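PelD (Pseudomonas aeruginosa, PDB 4EU0) binds the second messenger cyclic di-GMP and acts as an effector in pellicle formation, here through its soluble GAF and GGDEF-like part. Local coordinates at residues Arg258-Glu261 / Arg266-Gln269; Gln202-Gly207 / Glu252-Ala257; Gln169-Ser174 / Ala185-Phe190; Arg224-Val229 / Cys289-Gln294; Glu124-Phe129 / Arg134-Leu139. All coordinates share one frame; numbering follows the deposited sequence.

Contact 1: residues Arg258-Glu261 / Arg266-Gln269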
# COMPACT_ATOMS: atom_id res chain seq x y z
N ARG A 258 24.93 -18.68 -16.97
CA ARG A 258 24.83 -18.35 -15.57
C ARG A 258 23.37 -18.31 -15.15
O ARG A 258 22.51 -17.82 -15.89
CB ARG A 258 25.47 -16.99 -15.31
CG ARG A 258 26.11 -16.87 -13.96
CD ARG A 258 27.62 -16.96 -14.04
NE ARG A 258 28.11 -18.33 -14.15
CZ ARG A 258 29.36 -18.69 -13.87
NH1 ARG A 258 30.24 -17.79 -13.46
NH2 ARG A 258 29.73 -19.96 -13.99
N GLU A 259 23.09 -18.84 -13.96
CA GLU A 259 21.78 -18.70 -13.36
C GLU A 259 21.92 -17.84 -12.12
O GLU A 259 23.03 -17.68 -11.60
CB GLU A 259 21.20 -20.08 -13.01
CG GLU A 259 21.14 -21.05 -14.19
CD GLU A 259 20.11 -20.68 -15.26
OE1 GLU A 259 19.24 -19.83 -15.00
OE2 GLU A 259 20.18 -21.25 -16.36
N LEU A 260 20.81 -17.27 -11.64
CA LEU A 260 20.82 -16.52 -10.39
C LEU A 260 21.56 -17.35 -9.35
O LEU A 260 22.40 -16.85 -8.63
CB LEU A 260 19.39 -16.24 -9.91
CG LEU A 260 18.59 -15.03 -10.41
CD1 LEU A 260 18.25 -15.15 -11.88
CD2 LEU A 260 17.30 -14.94 -9.61
N GLU A 261 21.25 -18.65 -9.31
CA GLU A 261 21.76 -19.52 -8.26
C GLU A 261 23.27 -19.77 -8.35
O GLU A 261 23.95 -19.88 -7.33
CB GLU A 261 20.97 -20.82 -8.21
CG GLU A 261 19.52 -20.65 -7.71
CD GLU A 261 18.51 -20.36 -8.82
OE1 GLU A 261 18.91 -20.10 -9.98
OE2 GLU A 261 17.29 -20.40 -8.54
N ARG A 266 20.46 -17.03 -3.26
CA ARG A 266 19.51 -17.94 -2.61
C ARG A 266 18.16 -17.22 -2.55
O ARG A 266 18.06 -16.16 -1.94
CB ARG A 266 19.97 -18.29 -1.19
CG ARG A 266 21.08 -19.32 -1.10
CD ARG A 266 20.90 -20.21 0.14
NE ARG A 266 19.52 -20.71 0.22
CZ ARG A 266 19.16 -21.98 0.07
NH1 ARG A 266 20.06 -22.93 -0.15
NH2 ARG A 266 17.87 -22.31 0.16
N ILE A 267 17.14 -17.77 -3.20
CA ILE A 267 15.81 -17.14 -3.24
C ILE A 267 14.90 -17.72 -2.15
O ILE A 267 14.77 -18.93 -2.02
CB ILE A 267 15.10 -17.37 -4.60
CG1 ILE A 267 15.97 -16.87 -5.76
CG2 ILE A 267 13.72 -16.69 -4.63
CD1 ILE A 267 15.63 -17.56 -7.09
N ARG A 268 14.30 -16.83 -1.36
CA ARG A 268 13.34 -17.22 -0.35
C ARG A 268 12.09 -16.40 -0.59
O ARG A 268 12.18 -15.20 -0.82
CB ARG A 268 13.90 -16.93 1.05
CG ARG A 268 15.16 -17.72 1.42
CD ARG A 268 16.10 -16.87 2.31
NE ARG A 268 17.36 -17.52 2.68
CZ ARG A 268 17.44 -18.67 3.35
NH1 ARG A 268 16.32 -19.29 3.70
NH2 ARG A 268 18.61 -19.21 3.65
N GLN A 269 10.94 -17.05 -0.58
CA GLN A 269 9.68 -16.40 -0.92
C GLN A 269 8.68 -16.58 0.21
O GLN A 269 8.62 -17.64 0.83
CB GLN A 269 9.13 -17.03 -2.21
CG GLN A 269 7.87 -16.40 -2.77
CD GLN A 269 7.39 -17.06 -4.06
OE1 GLN A 269 8.13 -17.78 -4.74
NE2 GLN A 269 6.14 -16.80 -4.42

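Contact 2: residues Gln202-Gly207 / Glu252-Ala257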
# COMPACT_ATOMS: atom_id res chain seq x y z
N GLN A 202 23.14 -7.30 -6.72
CA GLN A 202 22.27 -6.37 -5.99
C GLN A 202 21.88 -5.17 -6.85
O GLN A 202 20.72 -4.76 -6.87
CB GLN A 202 22.92 -5.90 -4.69
CG GLN A 202 21.94 -5.17 -3.76
CD GLN A 202 22.61 -4.71 -2.48
OE1 GLN A 202 23.12 -5.52 -1.71
NE2 GLN A 202 22.62 -3.40 -2.26
N ARG A 203 22.85 -4.64 -7.59
CA ARG A 203 22.56 -3.49 -8.44
C ARG A 203 21.55 -3.83 -9.52
O ARG A 203 20.69 -3.00 -9.86
CB ARG A 203 23.85 -2.93 -9.06
CG ARG A 203 24.69 -2.16 -8.08
CD ARG A 203 26.04 -1.83 -8.65
NE ARG A 203 26.81 -0.98 -7.74
CZ ARG A 203 26.73 0.35 -7.71
NH1 ARG A 203 25.92 1.00 -8.53
NH2 ARG A 203 27.48 1.02 -6.84
N LEU A 204 21.65 -5.04 -10.07
CA LEU A 204 20.68 -5.49 -11.07
C LEU A 204 19.29 -5.64 -10.44
O LEU A 204 18.29 -5.23 -11.02
CB LEU A 204 21.14 -6.79 -11.75
CG LEU A 204 20.38 -7.20 -13.01
CD1 LEU A 204 20.67 -6.26 -14.17
CD2 LEU A 204 20.71 -8.64 -13.40
N LEU A 205 19.23 -6.21 -9.25
CA LEU A 205 17.96 -6.35 -8.54
C LEU A 205 17.36 -4.97 -8.22
O LEU A 205 16.16 -4.74 -8.44
CB LEU A 205 18.14 -7.20 -7.27
CG LEU A 205 18.38 -8.70 -7.50
CD1 LEU A 205 18.85 -9.33 -6.19
CD2 LEU A 205 17.10 -9.40 -8.03
N GLU A 206 18.19 -4.04 -7.75
CA GLU A 206 17.72 -2.67 -7.51
C GLU A 206 17.13 -2.03 -8.76
O GLU A 206 16.08 -1.40 -8.69
CB GLU A 206 18.84 -1.79 -6.96
CG GLU A 206 19.33 -2.19 -5.57
CD GLU A 206 20.52 -1.36 -5.13
OE1 GLU A 206 20.54 -0.14 -5.41
OE2 GLU A 206 21.44 -1.92 -4.50
N GLY A 207 17.79 -2.22 -9.90
CA GLY A 207 17.35 -1.58 -11.14
C GLY A 207 16.05 -2.16 -11.69
O GLY A 207 15.40 -1.53 -12.51
N GLU A 252 20.62 -11.52 -19.49
CA GLU A 252 21.19 -10.43 -20.28
C GLU A 252 22.45 -9.87 -19.61
O GLU A 252 23.46 -9.60 -20.26
CB GLU A 252 20.16 -9.32 -20.49
CG GLU A 252 19.07 -9.65 -21.51
CD GLU A 252 18.07 -8.52 -21.73
OE1 GLU A 252 18.26 -7.42 -21.16
OE2 GLU A 252 17.09 -8.75 -22.48
N ARG A 253 22.37 -9.69 -18.29
CA ARG A 253 23.44 -9.03 -17.55
C ARG A 253 24.69 -9.90 -17.38
O ARG A 253 25.80 -9.43 -17.58
CB ARG A 253 22.94 -8.57 -16.19
CG ARG A 253 24.01 -8.02 -15.25
CD ARG A 253 24.69 -6.76 -15.80
NE ARG A 253 25.72 -6.35 -14.86
CZ ARG A 253 26.94 -6.87 -14.80
NH1 ARG A 253 27.32 -7.82 -15.66
NH2 ARG A 253 27.79 -6.42 -13.89
N PHE A 254 24.49 -11.15 -17.00
CA PHE A 254 25.58 -12.05 -16.68
C PHE A 254 25.56 -13.14 -17.74
O PHE A 254 24.80 -13.06 -18.69
CB PHE A 254 25.38 -12.64 -15.27
CG PHE A 254 25.35 -11.60 -14.17
CD1 PHE A 254 26.54 -11.03 -13.71
CD2 PHE A 254 24.15 -11.20 -13.59
CE1 PHE A 254 26.52 -10.08 -12.68
CE2 PHE A 254 24.11 -10.26 -12.56
CZ PHE A 254 25.30 -9.70 -12.10
N GLY A 255 26.39 -14.17 -17.62
CA GLY A 255 26.29 -15.28 -18.59
C GLY A 255 24.88 -15.81 -18.92
O GLY A 255 23.97 -15.78 -18.08
N GLN A 256 24.70 -16.28 -20.15
CA GLN A 256 23.55 -17.12 -20.49
C GLN A 256 23.74 -18.47 -19.78
O GLN A 256 22.77 -19.12 -19.38
CB GLN A 256 23.45 -17.32 -22.01
CG GLN A 256 22.08 -17.77 -22.51
CD GLN A 256 20.99 -16.74 -22.31
OE1 GLN A 256 21.04 -15.63 -22.85
NE2 GLN A 256 19.97 -17.11 -21.54
N ALA A 257 25.01 -18.85 -19.62
CA ALA A 257 25.41 -20.06 -18.90
C ALA A 257 25.46 -19.83 -17.39
O ALA A 257 25.96 -20.66 -16.63
CB ALA A 257 26.77 -20.55 -19.41

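Contact 3: residues Gln169-Ser174 / Ala185-Phe190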
# COMPACT_ATOMS: atom_id res chain seq x y z
N GLN A 169 5.88 0.87 5.81
CA GLN A 169 4.50 1.25 5.53
C GLN A 169 3.81 0.32 4.53
O GLN A 169 2.74 -0.18 4.80
CB GLN A 169 4.41 2.70 5.06
CG GLN A 169 2.97 3.15 4.79
CD GLN A 169 2.89 4.51 4.12
OE1 GLN A 169 2.12 5.38 4.56
NE2 GLN A 169 3.67 4.71 3.06
N TYR A 170 4.44 0.11 3.37
CA TYR A 170 3.87 -0.74 2.34
C TYR A 170 3.65 -2.18 2.82
O TYR A 170 2.64 -2.79 2.51
CB TYR A 170 4.75 -0.72 1.07
CG TYR A 170 4.62 0.50 0.17
CD1 TYR A 170 4.59 0.34 -1.22
CD2 TYR A 170 4.54 1.79 0.69
CE1 TYR A 170 4.49 1.46 -2.08
CE2 TYR A 170 4.44 2.92 -0.17
CZ TYR A 170 4.43 2.73 -1.54
OH TYR A 170 4.32 3.80 -2.39
N LEU A 171 4.61 -2.71 3.58
CA LEU A 171 4.47 -4.05 4.15
C LEU A 171 3.26 -4.13 5.09
O LEU A 171 2.47 -5.07 5.00
CB LEU A 171 5.75 -4.48 4.87
CG LEU A 171 5.71 -5.85 5.57
CD1 LEU A 171 5.41 -6.99 4.61
CD2 LEU A 171 7.05 -6.06 6.27
N LYS A 172 3.11 -3.14 5.96
CA LYS A 172 1.97 -3.18 6.89
C LYS A 172 0.67 -3.09 6.12
O LYS A 172 -0.28 -3.81 6.40
CB LYS A 172 2.05 -2.06 7.93
CG LYS A 172 1.01 -2.24 9.03
CD LYS A 172 1.13 -1.18 10.12
CE LYS A 172 0.12 -1.46 11.21
NZ LYS A 172 0.27 -0.53 12.37
N ARG A 173 0.62 -2.20 5.13
CA ARG A 173 -0.58 -2.11 4.31
C ARG A 173 -0.88 -3.43 3.60
O ARG A 173 -2.03 -3.87 3.56
CB ARG A 173 -0.45 -0.99 3.28
CG ARG A 173 -1.68 -0.85 2.38
CD ARG A 173 -3.00 -0.67 3.18
NE ARG A 173 -2.98 0.55 3.98
CZ ARG A 173 -3.92 0.92 4.84
NH1 ARG A 173 -3.79 2.06 5.52
NH2 ARG A 173 -4.99 0.15 5.05
N SER A 174 0.15 -4.08 3.07
CA SER A 174 -0.06 -5.39 2.45
C SER A 174 -0.53 -6.46 3.43
O SER A 174 -1.33 -7.34 3.06
CB SER A 174 1.19 -5.84 1.70
OG SER A 174 1.35 -5.12 0.49
N ALA A 185 -0.14 -10.63 -1.87
CA ALA A 185 1.14 -9.95 -2.01
C ALA A 185 2.24 -10.98 -1.78
O ALA A 185 1.98 -12.02 -1.18
CB ALA A 185 1.27 -8.81 -1.01
N CYS A 186 3.45 -10.68 -2.24
CA CYS A 186 4.57 -11.59 -2.10
C CYS A 186 5.78 -10.83 -1.57
O CYS A 186 6.05 -9.71 -2.02
CB CYS A 186 4.94 -12.18 -3.46
SG CYS A 186 5.99 -13.63 -3.37
N LEU A 187 6.50 -11.45 -0.64
CA LEU A 187 7.81 -10.98 -0.22
C LEU A 187 8.87 -11.92 -0.77
O LEU A 187 8.80 -13.13 -0.57
CB LEU A 187 7.94 -11.00 1.31
CG LEU A 187 8.05 -9.75 2.17
CD1 LEU A 187 8.39 -10.17 3.62
CD2 LEU A 187 9.05 -8.72 1.64
N TYR A 188 9.86 -11.36 -1.47
CA TYR A 188 11.03 -12.12 -1.84
C TYR A 188 12.23 -11.63 -1.05
O TYR A 188 12.39 -10.43 -0.84
CB TYR A 188 11.34 -11.95 -3.32
CG TYR A 188 10.51 -12.80 -4.26
CD1 TYR A 188 10.81 -14.14 -4.46
CD2 TYR A 188 9.44 -12.25 -4.98
CE1 TYR A 188 10.06 -14.93 -5.34
CE2 TYR A 188 8.67 -13.03 -5.86
CZ TYR A 188 8.99 -14.37 -6.03
OH TYR A 188 8.27 -15.16 -6.89
N ALA A 189 13.06 -12.57 -0.63
CA ALA A 189 14.36 -12.23 -0.05
C ALA A 189 15.42 -12.86 -0.92
O ALA A 189 15.43 -14.08 -1.07
CB ALA A 189 14.45 -12.73 1.36
N PHE A 190 16.30 -12.04 -1.48
CA PHE A 190 17.42 -12.55 -2.26
C PHE A 190 18.67 -12.48 -1.40
O PHE A 190 19.16 -11.39 -1.10
CB PHE A 190 17.59 -11.76 -3.56
CG PHE A 190 16.39 -11.80 -4.46
CD1 PHE A 190 16.22 -12.84 -5.36
CD2 PHE A 190 15.44 -10.78 -4.43
CE1 PHE A 190 15.10 -12.90 -6.20
CE2 PHE A 190 14.32 -10.82 -5.28
CZ PHE A 190 14.15 -11.87 -6.16

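Contact 4: residues Arg224-Val229 / Cys289-Gln294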
# COMPACT_ATOMS: atom_id res chain seq x y z
N ARG A 224 25.97 -11.27 4.98
CA ARG A 224 25.65 -11.34 3.56
C ARG A 224 24.64 -10.29 3.16
O ARG A 224 23.77 -9.91 3.96
CB ARG A 224 25.14 -12.72 3.19
CG ARG A 224 26.18 -13.81 3.35
CD ARG A 224 25.79 -15.02 2.56
NE ARG A 224 24.97 -15.94 3.33
CZ ARG A 224 25.31 -17.20 3.61
NH1 ARG A 224 26.46 -17.70 3.17
NH2 ARG A 224 24.49 -17.95 4.32
N ARG A 225 24.75 -9.83 1.92
CA ARG A 225 23.76 -8.92 1.36
C ARG A 225 22.44 -9.67 1.24
O ARG A 225 22.39 -10.80 0.75
CB ARG A 225 24.19 -8.45 -0.03
CG ARG A 225 25.50 -7.69 -0.07
CD ARG A 225 25.91 -7.43 -1.53
NE ARG A 225 27.13 -6.63 -1.63
CZ ARG A 225 27.17 -5.30 -1.61
NH1 ARG A 225 26.05 -4.60 -1.48
NH2 ARG A 225 28.33 -4.66 -1.71
N VAL A 226 21.37 -9.03 1.70
CA VAL A 226 20.02 -9.54 1.48
C VAL A 226 19.23 -8.40 0.91
O VAL A 226 19.20 -7.31 1.50
CB VAL A 226 19.34 -10.00 2.80
CG1 VAL A 226 17.86 -10.32 2.55
CG2 VAL A 226 20.07 -11.20 3.42
N LEU A 227 18.62 -8.63 -0.26
CA LEU A 227 17.69 -7.66 -0.82
C LEU A 227 16.27 -8.17 -0.65
O LEU A 227 15.89 -9.20 -1.22
CB LEU A 227 17.99 -7.38 -2.29
CG LEU A 227 17.09 -6.27 -2.85
CD1 LEU A 227 17.51 -4.89 -2.34
CD2 LEU A 227 17.16 -6.28 -4.33
N LEU A 228 15.49 -7.45 0.15
CA LEU A 228 14.09 -7.76 0.34
C LEU A 228 13.29 -7.01 -0.71
O LEU A 228 13.53 -5.82 -0.95
CB LEU A 228 13.65 -7.27 1.71
CG LEU A 228 12.66 -8.02 2.58
CD1 LEU A 228 12.71 -9.54 2.41
CD2 LEU A 228 12.99 -7.57 4.02
N VAL A 229 12.35 -7.69 -1.34
CA VAL A 229 11.44 -7.03 -2.28
C VAL A 229 10.01 -7.40 -1.93
O VAL A 229 9.66 -8.57 -1.92
CB VAL A 229 11.70 -7.43 -3.76
CG1 VAL A 229 10.84 -6.56 -4.68
CG2 VAL A 229 13.18 -7.28 -4.12
N CYS A 289 15.97 -15.59 7.00
CA CYS A 289 16.77 -14.56 6.33
C CYS A 289 17.87 -13.98 7.22
O CYS A 289 18.74 -13.26 6.73
CB CYS A 289 15.88 -13.43 5.79
SG CYS A 289 14.68 -13.95 4.56
N GLY A 290 17.81 -14.30 8.51
CA GLY A 290 18.84 -13.88 9.46
C GLY A 290 18.82 -12.40 9.77
O GLY A 290 19.86 -11.80 10.05
N LEU A 291 17.63 -11.81 9.72
CA LEU A 291 17.46 -10.39 9.98
C LEU A 291 16.96 -10.17 11.40
O LEU A 291 16.76 -11.13 12.15
CB LEU A 291 16.50 -9.76 8.95
CG LEU A 291 16.77 -10.00 7.45
CD1 LEU A 291 15.64 -9.46 6.59
CD2 LEU A 291 18.11 -9.39 7.02
N ASN A 292 16.79 -8.91 11.78
CA ASN A 292 16.31 -8.57 13.13
C ASN A 292 15.30 -7.42 13.13
O ASN A 292 15.11 -6.75 12.12
CB ASN A 292 17.47 -8.31 14.10
CG ASN A 292 18.35 -7.14 13.67
OD1 ASN A 292 17.86 -6.04 13.41
ND2 ASN A 292 19.65 -7.37 13.61
N ASP A 293 14.67 -7.20 14.28
CA ASP A 293 13.61 -6.19 14.42
C ASP A 293 14.10 -4.75 14.28
O ASP A 293 13.29 -3.83 14.18
CB ASP A 293 12.86 -6.39 15.75
CG ASP A 293 13.76 -6.29 16.97
OD1 ASP A 293 14.96 -6.64 16.88
OD2 ASP A 293 13.27 -5.88 18.03
N GLN A 294 15.42 -4.56 14.27
CA GLN A 294 16.00 -3.23 14.04
C GLN A 294 16.07 -2.92 12.55
O GLN A 294 16.14 -1.75 12.16
CB GLN A 294 17.39 -3.11 14.69
CG GLN A 294 17.45 -3.49 16.18
CD GLN A 294 16.55 -2.66 17.08
OE1 GLN A 294 16.24 -1.49 16.79
NE2 GLN A 294 16.12 -3.25 18.20

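Contact 5: residues Glu124-Phe129 / Arg134-Leu139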
# COMPACT_ATOMS: atom_id res chain seq x y z
N GLU A 124 -23.90 10.30 -0.66
CA GLU A 124 -25.34 10.53 -0.60
C GLU A 124 -26.10 9.66 -1.60
O GLU A 124 -27.22 9.22 -1.32
CB GLU A 124 -25.70 12.01 -0.77
CG GLU A 124 -24.60 12.91 -1.31
CD GLU A 124 -23.77 13.59 -0.21
OE1 GLU A 124 -24.02 13.33 0.99
OE2 GLU A 124 -22.87 14.40 -0.56
N GLN A 125 -25.49 9.40 -2.75
CA GLN A 125 -26.13 8.59 -3.79
C GLN A 125 -25.14 7.75 -4.59
O GLN A 125 -24.17 8.25 -5.16
CB GLN A 125 -26.94 9.49 -4.73
CG GLN A 125 -27.81 8.73 -5.74
CD GLN A 125 -28.37 9.62 -6.83
OE1 GLN A 125 -29.09 10.58 -6.55
NE2 GLN A 125 -28.04 9.30 -8.08
N MET A 126 -25.42 6.45 -4.63
CA MET A 126 -24.77 5.52 -5.55
C MET A 126 -25.86 4.58 -6.03
O MET A 126 -26.83 4.35 -5.31
CB MET A 126 -23.65 4.75 -4.85
CG MET A 126 -24.05 4.17 -3.51
SD MET A 126 -22.70 3.36 -2.64
CE MET A 126 -21.58 4.66 -2.20
N PRO A 127 -25.73 4.04 -7.26
CA PRO A 127 -26.72 3.10 -7.78
C PRO A 127 -26.89 1.89 -6.86
O PRO A 127 -25.91 1.38 -6.33
CB PRO A 127 -26.13 2.67 -9.13
CG PRO A 127 -25.21 3.74 -9.53
CD PRO A 127 -24.70 4.37 -8.26
N PHE A 128 -28.13 1.44 -6.68
CA PHE A 128 -28.41 0.33 -5.77
C PHE A 128 -27.70 -0.96 -6.16
O PHE A 128 -27.34 -1.75 -5.29
CB PHE A 128 -29.91 0.09 -5.69
CG PHE A 128 -30.32 -0.91 -4.65
CD1 PHE A 128 -30.48 -0.53 -3.32
CD2 PHE A 128 -30.59 -2.24 -5.00
CE1 PHE A 128 -30.89 -1.45 -2.35
CE2 PHE A 128 -30.99 -3.17 -4.04
CZ PHE A 128 -31.15 -2.77 -2.71
N PHE A 129 -27.50 -1.16 -7.46
CA PHE A 129 -26.87 -2.39 -7.94
C PHE A 129 -25.39 -2.53 -7.54
O PHE A 129 -24.84 -3.63 -7.64
CB PHE A 129 -27.09 -2.62 -9.44
CG PHE A 129 -26.49 -1.55 -10.32
CD1 PHE A 129 -25.15 -1.60 -10.69
CD2 PHE A 129 -27.28 -0.52 -10.81
CE1 PHE A 129 -24.60 -0.61 -11.51
CE2 PHE A 129 -26.74 0.47 -11.63
CZ PHE A 129 -25.40 0.42 -11.98
N ARG A 134 -19.24 -6.13 -2.19
CA ARG A 134 -18.16 -6.12 -3.18
C ARG A 134 -17.62 -4.70 -3.43
O ARG A 134 -16.41 -4.48 -3.44
CB ARG A 134 -18.61 -6.78 -4.50
CG ARG A 134 -17.55 -6.76 -5.59
CD ARG A 134 -18.06 -7.23 -6.93
NE ARG A 134 -17.08 -6.93 -7.98
CZ ARG A 134 -17.16 -7.37 -9.24
NH1 ARG A 134 -18.16 -8.14 -9.63
NH2 ARG A 134 -16.21 -7.03 -10.10
N THR A 135 -18.53 -3.75 -3.63
CA THR A 135 -18.15 -2.36 -3.87
C THR A 135 -17.61 -1.71 -2.59
O THR A 135 -16.61 -0.98 -2.63
CB THR A 135 -19.32 -1.54 -4.46
OG1 THR A 135 -19.88 -2.25 -5.58
CG2 THR A 135 -18.87 -0.15 -4.91
N PHE A 136 -18.26 -1.99 -1.46
CA PHE A 136 -17.80 -1.49 -0.17
C PHE A 136 -16.35 -1.90 0.07
O PHE A 136 -15.54 -1.08 0.52
CB PHE A 136 -18.69 -1.98 0.98
CG PHE A 136 -20.12 -1.53 0.90
CD1 PHE A 136 -20.49 -0.43 0.13
CD2 PHE A 136 -21.10 -2.20 1.63
CE1 PHE A 136 -21.81 -0.02 0.06
CE2 PHE A 136 -22.43 -1.79 1.57
CZ PHE A 136 -22.79 -0.70 0.79
N SER A 137 -16.02 -3.15 -0.24
CA SER A 137 -14.66 -3.65 -0.04
C SER A 137 -13.69 -2.89 -0.92
O SER A 137 -12.63 -2.48 -0.46
CB SER A 137 -14.57 -5.16 -0.30
OG SER A 137 -15.35 -5.87 0.66
N LEU A 138 -14.06 -2.64 -2.17
CA LEU A 138 -13.18 -1.91 -3.07
C LEU A 138 -12.97 -0.45 -2.62
O LEU A 138 -11.86 0.07 -2.70
CB LEU A 138 -13.69 -2.03 -4.50
CG LEU A 138 -13.75 -0.89 -5.50
CD1 LEU A 138 -13.71 -1.46 -6.91
CD2 LEU A 138 -15.06 -0.16 -5.27
N LEU A 139 -14.03 0.19 -2.14
CA LEU A 139 -13.94 1.55 -1.59
C LEU A 139 -13.01 1.61 -0.37
O LEU A 139 -12.17 2.52 -0.24
CB LEU A 139 -15.34 2.03 -1.19
CG LEU A 139 -16.12 3.08 -1.99
CD1 LEU A 139 -15.62 3.29 -3.41
CD2 LEU A 139 -17.61 2.79 -1.96

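Contact 1: residues Arg258-Glu261 / Arg266-Gln269
Ile267 on strand 265-272 meets Leu260 and Glu261 in the loop that leads into the strand. Its CB points toward that loop. From CB the side chain forks. The CG2 methyl turns to the neighbouring strand and packs on the Tyr188 ring, with CG2 3.9 Å from Tyr188 CD1. On the other branch, chi1 -55° puts CG1 anti to the carbonyl carbon, and the extended chi2 carries CD1 on to the loop. There CD1 has two neighbours. Leu260 CD2 lies 4.0 Å from Ile267 CD1, and the two side chains cross at about a right angle. Glu261 OE2 lies 3.6 Å from Ile267 CD1. This is van der Waals contact between oxygen and methyl. The oxygen finds its charged partner elsewhere, in a salt bridge to Arg247. The bend of Glu261 at chi2 (90°) brings the carboxylate nearer Ile267, the two side chains meeting obliquely. Leu260 is buried, whereas Glu261 lies at the surface, so the contact reaches from the interior to the surface. Helix 236-253 covers it: Leu260 packs on Leu243, Arg247 and Phe250, and Ile267 also touches Arg247. The contact fits the loop between that helix and edge strand 265-272 of the four-stranded antiparallel sheet.

Contact 2: residues Gln202-Gly207 / Glu252-Ala257
Leu204 of helix 198-207 packs against Arg253 and Phe254, where helix 236-253 ends in the GGDEF-like domain. The apolar contacts come first. Leu204 holds CG trans to the amide nitrogen (chi1 -168°), which turns both methyls to the other helix end. Both rest against the start of the arginine chain: Leu204 CD2 is 3.6 Å and Leu204 CD1 3.8 Å from Arg253 CB. Leu204 CD2 also lies 3.9 Å from Phe254 CE2, approaching that ring obliquely. Leu249 and Phe250 of helix 236-253 extend this apolar patch. Leu205 packs on Phe190 of the sheet and on Phe250.

Next come the flat groups. The Arg253 chain bends at chi2 and passes over one face of the Phe254 ring, with its CG 3.5 Å above the ring plane near the rim. Phe254 CE1 lies over one face of the guanidinium.

The charged contact is a salt bridge from Arg253 to Glu200, earlier on the same helix as Leu204. It joins the two helices a second time.

One side-chain hydrogen bond spans a turn of helix 198-207. Gln202 NE2 donates to Glu206 OE2 over 2.9 Å at 166°, with the acceptor in the amide plane of Gln202.

Contact 3: residues Gln169-Ser174 / Ala185-Phe190
Ser174 N donates to Tyr170 O over 2.9 Å, a regular helical bond within the turn that carries Ser174, which faces Ala185. Ser174 meets the alanine with two atoms: its CB and its OG each lie 4.0 Å from Ala185 CB. The OG stands anti to the carbonyl carbon (chi1 -74°), which leaves CB and OG alongside the methyl. Pro232 and Leu272 also touch Ser174.

One helical turn earlier, Leu171 reaches Leu187. Leu171 CD1 approaches Leu187 CD1 from the side, at a loose 4.5 Å. The backbones are farther apart here, 8.8 Å between Leu171 CA and Leu187 CA against 6.5 Å between Ser174 CA and Ala185 CA. Leu187 also packs on Leu228 of the next strand.

The Ala185 side chain is about 6 Å from that of Thr234, a residue that binds cyclic di-GMP. Strand 185-192 lies between strands 225-231 and 265-272. Helix 162-181 meets the face bearing Ala185 and Leu187, and helix 236-253 the other face, with Cys186, Tyr188 and Phe190.

Contact 4: residues Arg224-Val229 / Cys289-Gln294
On the sheet of the GGDEF-like domain, Leu291, just after helix 280-288, sits over Val226 and Leu228 of inner strand 225-231. Val226 and Leu228, two residues apart, point to the same side of the strand. Leu228 CD2 and Leu291 CD1 are 4.1 Å apart, and the two side chains run obliquely to each other. The other leucine methyl, Leu291 CD2, lies 4.4 Å from Val226 CB.

In Val226, with CG1 trans to the backbone N (chi1 171°), CG2 falls anti to the carbonyl carbon, faces the end of the helix and comes 4.1 Å from Cys289 O. Gly290 then leaves helical geometry with a positive phi of 72°, and Leu291 follows over the strand. Farther on, Asn292 OD1 accepts from Gln294 N over 3.0 Å, forming an Asx turn.

All four touching residues are buried, and no hydrogen bond joins the two segments. Asn220 bonds both Cys289 O and Arg224 N, so a polar bridge runs beside the apolar packing that forms the direct contact.

Contact 5: residues Glu124-Phe129 / Arg134-Leu139
The Phe136 ring is met at its edge by Met126: the sulfur lies near the ring plane, with Met126 SD 4.4 Å from Phe136 CE1. Phe131 pairs with the same ring edge-to-face. Phe136 is buried; Val106 and Arg89 also touch it, at the start of helix 133-150.

Met126 lies in the loop after strand 117-123 and points toward the helix. Extended at chi2, the chain turns about the CG-SD bond (chi3 68°) and so carries CE on to Leu139, one helical turn after Phe136. There Met126 CE is 4.4 Å from Leu139 CD2. Leu41 and Val106 also pack on the methionine. Just before it, Glu124 and Gln125 both face Ile43 in a classic beta bulge, where the strand gives way to the loop.

Met126 and Leu139 are buried too, and no hydrogen bond crosses between the segments. Sulfur, methyl groups and ring edge meet at van der Waals range, so this contact within the GAF domain probably rests on dispersion and burial.

How the contacts relate
Contact 5 comes first along the chain, alone in the GAF domain. Its centre is 29 Å from contact 3 and more than 40 Å from the others. Contacts 1, 3 and 4 share the four-stranded antiparallel sheet of the GGDEF-like domain: strand 185-192 bonds to 225-231 on one side and 265-272 on the other. Contact 2 joins helix 198-207 to the end of helix 236-253, beside the sheet and 12 Å from contact 1. Contact 3 closes next after contact 5; contacts 2 and 4 then interleave, and contact 1 falls between the two segments of contact 4. The cyclic di-GMP bound near contact 3 uses Arg210 and Asp213, spaced as in the RxxD motif of GGDEF inhibitory sites.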